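Long-range contacts in putative S-adenosylmethionine-dependent methyltransferase (Bacteroides thetaiotaomicron, PDB 1WYZ), which is probably a methyltransferase of the RsmI-like family, using S-adenosylmethionine as methyl donor, with a substrate that is not established: residues A[10-21]-A[44-52]; A[133-144]-A[165-174]. All blocks are in the same frame, centred on the assembly; numbering follows the deposited sequence.

Contact 1. Residues A[10-21]-A[44-52]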
loop_
_atom_site.group_PDB
_atom_site.type_symbol
_atom_site.label_atom_id
_atom_site.label_comp_id
_atom_site.label_asym_id
_atom_site.label_seq_id
_atom_site.Cartn_x
_atom_site.Cartn_y
_atom_site.Cartn_z
ATOM N N VAL A 10 2.868 5.020 -11.345
ATOM C CA VAL A 10 2.028 5.501 -12.460
ATOM C C VAL A 10 0.552 5.258 -12.131
ATOM O O VAL A 10 0.232 4.783 -11.040
ATOM C CB VAL A 10 2.353 4.767 -13.799
ATOM C CG1 VAL A 10 3.801 5.013 -14.207
ATOM C CG2 VAL A 10 2.083 3.274 -13.650
ATOM N N THR A 11 -0.341 5.563 -13.070
ATOM C CA THR A 11 -1.777 5.371 -12.840
ATOM C C THR A 11 -2.206 3.901 -12.881
ATOM O O THR A 11 -1.613 3.089 -13.593
ATOM C CB THR A 11 -2.636 6.122 -13.889
ATOM O OG1 THR A 11 -2.354 5.610 -15.197
ATOM C CG2 THR A 11 -2.352 7.619 -13.854
ATOM N N LEU A 12 -3.243 3.574 -12.114
ATOM C CA LEU A 12 -3.781 2.218 -12.059
ATOM C C LEU A 12 -4.556 1.938 -13.347
ATOM O O LEU A 12 -4.582 0.812 -13.838
ATOM C CB LEU A 12 -4.708 2.064 -10.843
ATOM C CG LEU A 12 -4.308 1.174 -9.649
ATOM C CD1 LEU A 12 -2.853 1.408 -9.247
ATOM C CD2 LEU A 12 -5.239 1.464 -8.480
ATOM N N GLY A 13 -5.185 2.970 -13.897
ATOM C CA GLY A 13 -5.935 2.802 -15.129
ATOM C C GLY A 13 -5.830 4.026 -16.019
ATOM O O GLY A 13 -4.781 4.656 -16.097
ATOM N N ASP A 14 -6.928 4.354 -16.694
ATOM C CA ASP A 14 -6.989 5.510 -17.582
ATOM C C ASP A 14 -7.636 6.694 -16.851
ATOM O O ASP A 14 -8.845 6.917 -16.948
ATOM C CB ASP A 14 -7.791 5.151 -18.842
ATOM C CG ASP A 14 -8.189 6.372 -19.652
ATOM O OD1 ASP A 14 -7.305 7.202 -19.944
ATOM O OD2 ASP A 14 -9.384 6.503 -19.998
ATOM N N THR A 15 -6.823 7.443 -16.111
ATOM C CA THR A 15 -7.314 8.590 -15.353
ATOM C C THR A 15 -6.348 9.753 -15.412
ATOM O O THR A 15 -5.179 9.584 -15.724
ATOM C CB THR A 15 -7.472 8.271 -13.855
ATOM O OG1 THR A 15 -6.189 7.913 -13.319
ATOM C CG2 THR A 15 -8.469 7.149 -13.633
ATOM N N PRO A 16 -6.833 10.958 -15.099
ATOM C CA PRO A 16 -5.946 12.130 -15.120
ATOM C C PRO A 16 -4.871 11.912 -14.048
ATOM O O PRO A 16 -5.197 11.659 -12.887
ATOM C CB PRO A 16 -6.885 13.282 -14.758
ATOM C CG PRO A 16 -8.235 12.800 -15.269
ATOM C CD PRO A 16 -8.239 11.345 -14.864
ATOM N N LEU A 17 -3.602 11.995 -14.437
ATOM C CA LEU A 17 -2.495 11.797 -13.500
ATOM C C LEU A 17 -2.647 12.530 -12.158
ATOM O O LEU A 17 -2.212 12.032 -11.119
ATOM C CB LEU A 17 -1.172 12.215 -14.147
ATOM C CG LEU A 17 -0.349 11.156 -14.883
ATOM C CD1 LEU A 17 -1.177 10.491 -15.957
ATOM C CD2 LEU A 17 0.892 11.816 -15.482
ATOM N N GLU A 18 -3.265 13.703 -12.179
ATOM C CA GLU A 18 -3.450 14.488 -10.966
ATOM C C GLU A 18 -4.489 13.925 -9.990
ATOM O O GLU A 18 -4.613 14.404 -8.858
ATOM C CB GLU A 18 -3.827 15.932 -11.325
ATOM C CG GLU A 18 -4.982 16.061 -12.309
ATOM C CD GLU A 18 -4.534 15.999 -13.765
ATOM O OE1 GLU A 18 -3.983 14.963 -14.201
ATOM O OE2 GLU A 18 -4.739 17.004 -14.478
ATOM N N GLN A 19 -5.240 12.921 -10.421
ATOM C CA GLN A 19 -6.249 12.324 -9.554
ATOM C C GLN A 19 -5.610 11.285 -8.630
ATOM O O GLN A 19 -6.133 10.978 -7.555
ATOM C CB GLN A 19 -7.331 11.651 -10.401
ATOM C CG GLN A 19 -8.561 11.158 -9.639
ATOM C CD GLN A 19 -9.226 9.957 -10.318
ATOM O OE1 GLN A 19 -9.505 9.976 -11.520
ATOM N NE2 GLN A 19 -9.477 8.906 -9.545
ATOM N N VAL A 20 -4.461 10.758 -9.040
ATOM C CA VAL A 20 -3.812 9.723 -8.252
ATOM C C VAL A 20 -2.323 9.897 -7.941
ATOM O O VAL A 20 -1.737 9.051 -7.266
ATOM C CB VAL A 20 -4.037 8.362 -8.926
ATOM C CG1 VAL A 20 -5.545 8.067 -8.998
ATOM C CG2 VAL A 20 -3.423 8.368 -10.326
ATOM N N LEU A 21 -1.717 10.993 -8.397
ATOM C CA LEU A 21 -0.292 11.233 -8.144
ATOM C C LEU A 21 -0.007 12.585 -7.497
ATOM O O LEU A 21 -0.592 13.590 -7.869
ATOM C CB LEU A 21 0.493 11.139 -9.450
ATOM C CG LEU A 21 0.382 9.798 -10.176
ATOM C CD1 LEU A 21 0.910 9.938 -11.583
ATOM C CD2 LEU A 21 1.143 8.721 -9.407
ATOM N N ARG A 44 7.967 5.980 -21.665
ATOM C CA ARG A 44 8.174 7.208 -22.413
ATOM C C ARG A 44 6.846 7.948 -22.565
ATOM O O ARG A 44 6.772 9.151 -22.312
ATOM C CB ARG A 44 8.796 6.902 -23.786
ATOM C CG ARG A 44 9.176 8.147 -24.577
ATOM C CD ARG A 44 9.937 7.826 -25.863
ATOM N NE ARG A 44 11.313 7.397 -25.620
ATOM C CZ ARG A 44 12.310 7.574 -26.486
ATOM N NH1 ARG A 44 12.082 8.174 -27.646
ATOM N NH2 ARG A 44 13.533 7.155 -26.195
ATOM N N ARG A 45 5.794 7.232 -22.957
ATOM C CA ARG A 45 4.480 7.853 -23.119
ATOM C C ARG A 45 4.077 8.505 -21.802
ATOM O O ARG A 45 3.553 9.617 -21.776
ATOM C CB ARG A 45 3.433 6.808 -23.506
ATOM C CG ARG A 45 3.769 6.009 -24.758
ATOM C CD ARG A 45 2.659 5.015 -25.099
ATOM N NE ARG A 45 1.439 5.675 -25.563
ATOM C CZ ARG A 45 1.322 6.304 -26.730
ATOM N NH1 ARG A 45 2.354 6.362 -27.564
ATOM N NH2 ARG A 45 0.173 6.878 -27.063
ATOM N N PHE A 46 4.330 7.804 -20.704
ATOM C CA PHE A 46 4.001 8.313 -19.379
ATOM C C PHE A 46 4.647 9.656 -19.065
ATOM O O PHE A 46 3.971 10.585 -18.620
ATOM C CB PHE A 46 4.424 7.311 -18.312
ATOM C CG PHE A 46 4.335 7.851 -16.917
ATOM C CD1 PHE A 46 3.099 8.016 -16.301
ATOM C CD2 PHE A 46 5.491 8.187 -16.205
ATOM C CE1 PHE A 46 3.013 8.512 -14.985
ATOM C CE2 PHE A 46 5.411 8.678 -14.901
ATOM C CZ PHE A 46 4.173 8.839 -14.288
ATOM N N LEU A 47 5.957 9.754 -19.270
ATOM C CA LEU A 47 6.660 10.999 -18.978
ATOM C C LEU A 47 6.110 12.153 -19.810
ATOM O O LEU A 47 6.242 13.314 -19.428
ATOM C CB LEU A 47 8.169 10.838 -19.216
ATOM C CG LEU A 47 8.951 9.899 -18.280
ATOM C CD1 LEU A 47 10.383 9.796 -18.773
ATOM C CD2 LEU A 47 8.918 10.415 -16.842
ATOM N N LYS A 48 5.487 11.831 -20.944
ATOM C CA LYS A 48 4.903 12.846 -21.817
ATOM C C LYS A 48 3.692 13.441 -21.124
ATOM O O LYS A 48 3.479 14.654 -21.147
ATOM C CB LYS A 48 4.472 12.234 -23.156
ATOM C CG LYS A 48 5.462 12.415 -24.318
ATOM C CD LYS A 48 5.413 13.825 -24.925
ATOM C CE LYS A 48 6.556 14.717 -24.450
ATOM N NZ LYS A 48 6.427 15.130 -23.031
ATOM N N LYS A 49 2.901 12.573 -20.505
ATOM C CA LYS A 49 1.704 12.988 -19.792
ATOM C C LYS A 49 2.092 13.716 -18.496
ATOM O O LYS A 49 1.335 14.541 -17.981
ATOM C CB LYS A 49 0.850 11.754 -19.492
ATOM C CG LYS A 49 -0.653 11.957 -19.666
ATOM C CD LYS A 49 -1.269 12.772 -18.535
ATOM C CE LYS A 49 -2.795 12.711 -18.574
ATOM N NZ LYS A 49 -3.406 13.236 -17.317
ATOM N N VAL A 50 3.281 13.416 -17.982
ATOM C CA VAL A 50 3.769 14.049 -16.758
ATOM C C VAL A 50 4.206 15.485 -17.007
ATOM O O VAL A 50 3.950 16.364 -16.185
ATOM C CB VAL A 50 4.982 13.308 -16.178
ATOM C CG1 VAL A 50 5.419 13.978 -14.878
ATOM C CG2 VAL A 50 4.647 11.849 -15.960
ATOM N N ASP A 51 4.890 15.710 -18.127
ATOM C CA ASP A 51 5.379 17.038 -18.492
ATOM C C ASP A 51 5.660 17.109 -19.998
ATOM O O ASP A 51 6.354 16.251 -20.547
ATOM C CB ASP A 51 6.666 17.355 -17.721
ATOM C CG ASP A 51 7.034 18.828 -17.775
ATOM O OD1 ASP A 51 6.886 19.437 -18.853
ATOM O OD2 ASP A 51 7.475 19.374 -16.740
ATOM N N ARG A 52 5.121 18.131 -20.659
ATOM C CA ARG A 52 5.319 18.301 -22.096
ATOM C C ARG A 52 6.753 18.685 -22.423
ATOM O O ARG A 52 7.299 18.257 -23.440
ATOM C CB ARG A 52 4.387 19.387 -22.651
ATOM C CG ARG A 52 3.115 18.871 -23.314
ATOM C CD ARG A 52 2.117 18.339 -22.299
ATOM N NE ARG A 52 1.620 19.393 -21.418
ATOM C CZ ARG A 52 0.979 20.480 -21.838
ATOM N NH1 ARG A 52 0.751 20.665 -23.134
ATOM N NH2 ARG A 52 0.575 21.391 -20.960
#
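Phe46 turns its ring onto residues 10-21 with CG opposite its backbone N (chi1 170°). Val10 meets it with CG1, which a chi1 of -61° sets beside the backbone N of Val10. The pair forms a CH-pi contact. Val10 CG1 lies 3.6 Å from the centroid of the Phe46 ring and 10° off the ring normal, so the methyl sits over the middle of the face. The opposite face is covered from within the same helix, one turn on. There Val50 CG2 lies 3.4 Å above the plane of the Phe46 ring, displaced toward the rim. Leu21 CD1 comes to the ring edge, 4.2 Å from Phe46 CE1. Methyl groups thus meet both faces and part of the edge. With an alanine in place of Phe46, Val10 CG1 would probably lose the surface it rests on, and a gap would open between Val10, Leu21 and Val50.

Leu17 extends the apolar patch toward the end of the helix. Leu17 CD2 reaches Val50 CG2 at 3.8 Å. Leu17 CD1 packs on the aliphatic chain of Lys49, 3.4 Å from Lys49 CD. These two side chains run past each other in opposite directions. Lys49 is bent at chi2, and its NZ makes a long salt bridge of 3.6 Å to Glu18 OE1. This charged pair is exposed, at the outer side of the contact.

Val50 also packs on Thr26 and Ile29 of helix 24-29. Glu18 touches Ser23 of the second subunit. The arrangement joins the loop after strand 5-8 and the short helix 17-20 to helix 40-50. It lies beside the parallel sheet of strands 62-63, 34-37, 86-89, 5-8 and 115-117, in an alpha/beta arrangement where strand 5-8 leads into the loop and strand 34-37 into the helix.

Contact 2. Residues A[133-144]-A[165-174]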
loop_
_atom_site.group_PDB
_atom_site.type_symbol
_atom_site.label_atom_id
_atom_site.label_comp_id
_atom_site.label_asym_id
_atom_site.label_seq_id
_atom_site.Cartn_x
_atom_site.Cartn_y
_atom_site.Cartn_z
ATOM N N PHE A 133 -12.165 -4.058 5.938
ATOM C CA PHE A 133 -11.520 -5.193 6.575
ATOM C C PHE A 133 -10.320 -4.703 7.376
ATOM O O PHE A 133 -9.973 -3.515 7.337
ATOM C CB PHE A 133 -11.045 -6.201 5.530
ATOM C CG PHE A 133 -12.163 -6.881 4.779
ATOM C CD1 PHE A 133 -13.411 -7.057 5.373
ATOM C CD2 PHE A 133 -11.942 -7.414 3.504
ATOM C CE1 PHE A 133 -14.426 -7.766 4.712
ATOM C CE2 PHE A 133 -12.946 -8.121 2.834
ATOM C CZ PHE A 133 -14.194 -8.300 3.439
ATOM N N ASN A 134 -9.685 -5.630 8.092
ATOM C CA ASN A 134 -8.517 -5.327 8.922
ATOM C C ASN A 134 -7.394 -4.673 8.126
ATOM O O ASN A 134 -6.846 -5.280 7.207
ATOM C CB ASN A 134 -7.987 -6.610 9.545
ATOM C CG ASN A 134 -6.997 -6.350 10.652
ATOM O OD1 ASN A 134 -6.288 -5.343 10.647
ATOM N ND2 ASN A 134 -6.935 -7.264 11.609
ATOM N N GLY A 135 -7.045 -3.438 8.476
ATOM C CA GLY A 135 -5.982 -2.755 7.765
ATOM C C GLY A 135 -4.696 -2.806 8.556
ATOM O O GLY A 135 -3.646 -2.373 8.086
ATOM N N GLN A 136 -4.787 -3.347 9.768
ATOM C CA GLN A 136 -3.637 -3.450 10.651
ATOM C C GLN A 136 -2.991 -4.830 10.540
ATOM O O GLN A 136 -2.006 -5.132 11.216
ATOM C CB GLN A 136 -4.059 -3.145 12.089
ATOM C CG GLN A 136 -2.897 -3.000 13.053
ATOM C CD GLN A 136 -3.154 -1.942 14.121
ATOM O OE1 GLN A 136 -4.099 -2.056 14.906
ATOM N NE2 GLN A 136 -2.309 -0.906 14.151
ATOM N N SER A 137 -3.553 -5.662 9.674
ATOM C CA SER A 137 -3.014 -6.998 9.412
ATOM C C SER A 137 -3.676 -7.595 8.158
ATOM O O SER A 137 -4.831 -8.030 8.200
ATOM C CB SER A 137 -3.222 -7.930 10.613
ATOM O OG SER A 137 -2.674 -9.220 10.359
ATOM N N PHE A 138 -2.940 -7.602 7.052
ATOM C CA PHE A 138 -3.433 -8.136 5.787
ATOM C C PHE A 138 -2.251 -8.723 5.025
ATOM O O PHE A 138 -1.096 -8.423 5.346
ATOM C CB PHE A 138 -4.091 -7.023 4.976
ATOM C CG PHE A 138 -3.165 -5.886 4.660
ATOM C CD1 PHE A 138 -2.292 -5.963 3.576
ATOM C CD2 PHE A 138 -3.166 -4.729 5.450
ATOM C CE1 PHE A 138 -1.430 -4.900 3.279
ATOM C CE2 PHE A 138 -2.312 -3.674 5.158
ATOM C CZ PHE A 138 -1.443 -3.755 4.072
ATOM N N ALA A 139 -2.543 -9.540 4.012
ATOM C CA ALA A 139 -1.508 -10.200 3.221
ATOM C C ALA A 139 -1.868 -10.306 1.731
ATOM O O ALA A 139 -2.972 -10.739 1.374
ATOM C CB ALA A 139 -1.265 -11.586 3.788
ATOM N N PHE A 140 -0.939 -9.916 0.866
ATOM C CA PHE A 140 -1.156 -9.973 -0.577
ATOM C C PHE A 140 -0.448 -11.207 -1.152
ATOM O O PHE A 140 0.756 -11.398 -0.933
ATOM C CB PHE A 140 -0.594 -8.709 -1.239
ATOM C CG PHE A 140 -0.743 -8.691 -2.741
ATOM C CD1 PHE A 140 -2.004 -8.636 -3.326
ATOM C CD2 PHE A 140 0.376 -8.742 -3.568
ATOM C CE1 PHE A 140 -2.160 -8.639 -4.715
ATOM C CE2 PHE A 140 0.236 -8.745 -4.968
ATOM C CZ PHE A 140 -1.040 -8.693 -5.534
ATOM N N HIS A 141 -1.179 -12.028 -1.899
ATOM C CA HIS A 141 -0.600 -13.233 -2.479
ATOM C C HIS A 141 -0.460 -13.178 -4.002
ATOM O O HIS A 141 -0.019 -14.143 -4.616
ATOM C CB HIS A 141 -1.445 -14.446 -2.078
ATOM C CG HIS A 141 -1.619 -14.600 -0.598
ATOM N ND1 HIS A 141 -0.730 -15.303 0.190
ATOM C CD2 HIS A 141 -2.576 -14.138 0.239
ATOM C CE1 HIS A 141 -1.134 -15.268 1.446
ATOM N NE2 HIS A 141 -2.253 -14.567 1.503
ATOM N N GLY A 142 -0.829 -12.052 -4.610
ATOM C CA GLY A 142 -0.726 -11.926 -6.059
ATOM C C GLY A 142 -1.687 -12.852 -6.791
ATOM O O GLY A 142 -2.905 -12.748 -6.611
ATOM N N TYR A 143 -1.161 -13.759 -7.615
ATOM C CA TYR A 143 -2.022 -14.700 -8.344
ATOM C C TYR A 143 -2.037 -16.034 -7.625
ATOM O O TYR A 143 -1.024 -16.438 -7.071
ATOM C CB TYR A 143 -1.520 -14.897 -9.774
ATOM C CG TYR A 143 -1.713 -13.688 -10.648
ATOM C CD1 TYR A 143 -2.908 -13.486 -11.341
ATOM C CD2 TYR A 143 -0.717 -12.723 -10.760
ATOM C CE1 TYR A 143 -3.107 -12.339 -12.125
ATOM C CE2 TYR A 143 -0.904 -11.570 -11.538
ATOM C CZ TYR A 143 -2.100 -11.382 -12.214
ATOM O OH TYR A 143 -2.303 -10.220 -12.930
ATOM N N LEU A 144 -3.181 -16.714 -7.632
ATOM C CA LEU A 144 -3.320 -18.006 -6.970
ATOM C C LEU A 144 -3.116 -19.154 -7.950
ATOM O O LEU A 144 -3.152 -18.948 -9.163
ATOM C CB LEU A 144 -4.711 -18.121 -6.352
ATOM C CG LEU A 144 -5.129 -16.941 -5.482
ATOM C CD1 LEU A 144 -6.415 -17.263 -4.720
ATOM C CD2 LEU A 144 -3.992 -16.634 -4.520
ATOM N N GLU A 165 -5.330 -15.740 12.369
ATOM C CA GLU A 165 -4.487 -14.570 12.637
ATOM C C GLU A 165 -5.187 -13.219 12.508
ATOM O O GLU A 165 -4.528 -12.180 12.559
ATOM C CB GLU A 165 -3.272 -14.556 11.699
ATOM C CG GLU A 165 -2.333 -15.752 11.799
ATOM C CD GLU A 165 -1.199 -15.678 10.780
ATOM O OE1 GLU A 165 -0.423 -14.696 10.826
ATOM O OE2 GLU A 165 -1.083 -16.594 9.930
ATOM N N SER A 166 -6.503 -13.223 12.334
ATOM C CA SER A 166 -7.237 -11.969 12.185
ATOM C C SER A 166 -6.545 -11.101 11.142
ATOM O O SER A 166 -6.232 -9.932 11.386
ATOM C CB SER A 166 -7.293 -11.231 13.517
ATOM O OG SER A 166 -8.105 -11.945 14.431
ATOM N N GLN A 167 -6.320 -11.688 9.971
ATOM C CA GLN A 167 -5.643 -10.990 8.893
ATOM C C GLN A 167 -6.317 -11.051 7.524
ATOM O O GLN A 167 -6.575 -12.118 6.978
ATOM C CB GLN A 167 -4.229 -11.531 8.774
ATOM C CG GLN A 167 -3.373 -10.843 7.748
ATOM C CD GLN A 167 -2.061 -11.559 7.604
ATOM O OE1 GLN A 167 -1.938 -12.491 6.815
ATOM N NE2 GLN A 167 -1.077 -11.150 8.394
ATOM N N THR A 168 -6.582 -9.882 6.969
ATOM C CA THR A 168 -7.185 -9.778 5.661
ATOM C C THR A 168 -6.302 -10.507 4.644
ATOM O O THR A 168 -5.072 -10.400 4.697
ATOM C CB THR A 168 -7.311 -8.294 5.275
ATOM O OG1 THR A 168 -8.037 -7.615 6.305
ATOM C CG2 THR A 168 -8.038 -8.121 3.932
ATOM N N GLN A 169 -6.915 -11.259 3.733
ATOM C CA GLN A 169 -6.145 -11.972 2.709
ATOM C C GLN A 169 -6.474 -11.389 1.330
ATOM O O GLN A 169 -7.644 -11.290 0.965
ATOM C CB GLN A 169 -6.474 -13.469 2.751
ATOM C CG GLN A 169 -6.242 -14.129 4.115
ATOM C CD GLN A 169 -4.800 -14.004 4.656
ATOM O OE1 GLN A 169 -3.829 -14.435 4.024
ATOM N NE2 GLN A 169 -4.673 -13.418 5.846
ATOM N N LEU A 170 -5.450 -11.005 0.568
ATOM C CA LEU A 170 -5.666 -10.400 -0.750
ATOM C C LEU A 170 -4.989 -11.127 -1.898
ATOM O O LEU A 170 -3.850 -11.580 -1.770
ATOM C CB LEU A 170 -5.159 -8.946 -0.789
ATOM C CG LEU A 170 -5.670 -7.819 0.103
ATOM C CD1 LEU A 170 -5.072 -7.936 1.497
ATOM C CD2 LEU A 170 -5.255 -6.493 -0.517
ATOM N N PHE A 171 -5.682 -11.200 -3.030
ATOM C CA PHE A 171 -5.143 -11.835 -4.225
ATOM C C PHE A 171 -5.808 -11.262 -5.481
ATOM O O PHE A 171 -6.943 -10.775 -5.427
ATOM C CB PHE A 171 -5.310 -13.361 -4.148
ATOM C CG PHE A 171 -6.716 -13.825 -3.851
ATOM C CD1 PHE A 171 -7.627 -14.062 -4.890
ATOM C CD2 PHE A 171 -7.121 -14.068 -2.540
ATOM C CE1 PHE A 171 -8.918 -14.539 -4.632
ATOM C CE2 PHE A 171 -8.423 -14.550 -2.266
ATOM C CZ PHE A 171 -9.316 -14.783 -3.324
ATOM N N ILE A 172 -5.098 -11.296 -6.604
ATOM C CA ILE A 172 -5.627 -10.761 -7.852
ATOM C C ILE A 172 -5.806 -11.839 -8.912
ATOM O O ILE A 172 -5.314 -12.966 -8.757
ATOM C CB ILE A 172 -4.713 -9.666 -8.419
ATOM C CG1 ILE A 172 -3.356 -10.267 -8.795
ATOM C CG2 ILE A 172 -4.546 -8.549 -7.392
ATOM C CD1 ILE A 172 -2.466 -9.365 -9.649
ATOM N N GLU A 173 -6.510 -11.483 -9.985
ATOM C CA GLU A 173 -6.791 -12.413 -11.076
ATOM C C GLU A 173 -6.759 -11.781 -12.455
ATOM O O GLU A 173 -7.117 -10.614 -12.625
ATOM C CB GLU A 173 -8.159 -13.063 -10.874
ATOM C CG GLU A 173 -8.082 -14.536 -10.507
ATOM C CD GLU A 173 -7.519 -15.399 -11.628
ATOM O OE1 GLU A 173 -6.507 -15.008 -12.253
ATOM O OE2 GLU A 173 -8.087 -16.484 -11.872
ATOM N N THR A 174 -6.338 -12.566 -13.444
ATOM C CA THR A 174 -6.271 -12.084 -14.819
ATOM C C THR A 174 -7.693 -11.761 -15.288
ATOM O O THR A 174 -8.637 -12.497 -14.993
ATOM C CB THR A 174 -5.612 -13.137 -15.749
ATOM O OG1 THR A 174 -5.309 -12.538 -17.012
ATOM C CG2 THR A 174 -6.540 -14.318 -15.970
HETATM O O HOH W 1 -2.281 -10.909 12.147
#
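Thr168 and Ser137 begin a parallel pairing of strands 138-143 and 168-173. There Thr168 OG1 donates to Asn134 O, on a lone pair, at 2.8 Å. The buried middle is tightly bonded. Leu170 N reaches Ala139 O at 2.6 Å, and Leu170 O accepts from His141 N at 2.7 Å. Farther along, buried Leu144 packs CD1 over one face of the Phe171 ring, 3.5 Å from its centroid. The solvent side is at exposed Tyr143, where Ile172 CG1 still lies 3.8 Å from the ring centroid. Thr174 N lies at the edge of that ring; Thr174 is poorly ordered.

Helix 150-165 covers His141, Gln169 and Phe171, while helix 123-131 covers Phe138, Phe140 and Leu170. Strand 138-143 also pairs antiparallel with a strand of the second subunit.

His141 NE2 donates in its ring plane to Gln169 OE1 at 3.0 Å, nearly straight at 167°. The Gln169 chain bends at chi2 (-58°), which brings NE2 back to donate to both O and OE1 of Gln167. Gln167 NE2 donates to Ser137 OG, which also bonds Phe140 O of the second subunit. These bonds probably fix the rotation of both amides and link His141 to the subunit interface.

Overall arrangement
From the N terminus, the chain leaves strand 5-8 and enters the first half of contact 1. It then passes through helix 24-29 and strand 34-37, and helix 40-50 closes that loop. Contact 2 opens only much later, after helix 123-131. Helix 150-165 connects its two parallel strands, and contact 2 closes this beta-alpha-beta unit. The two loops follow in series and neither nest nor cross. Contact 1 ties elements beside the parallel sheet, contact 2 two adjacent strands of the mixed sheet, which the second subunit continues beyond strand 138-143. Their centres lie 27 Å apart, on opposite sides of the chain's centre, and their nearest atoms about 10 Å. Both reach the second subunit.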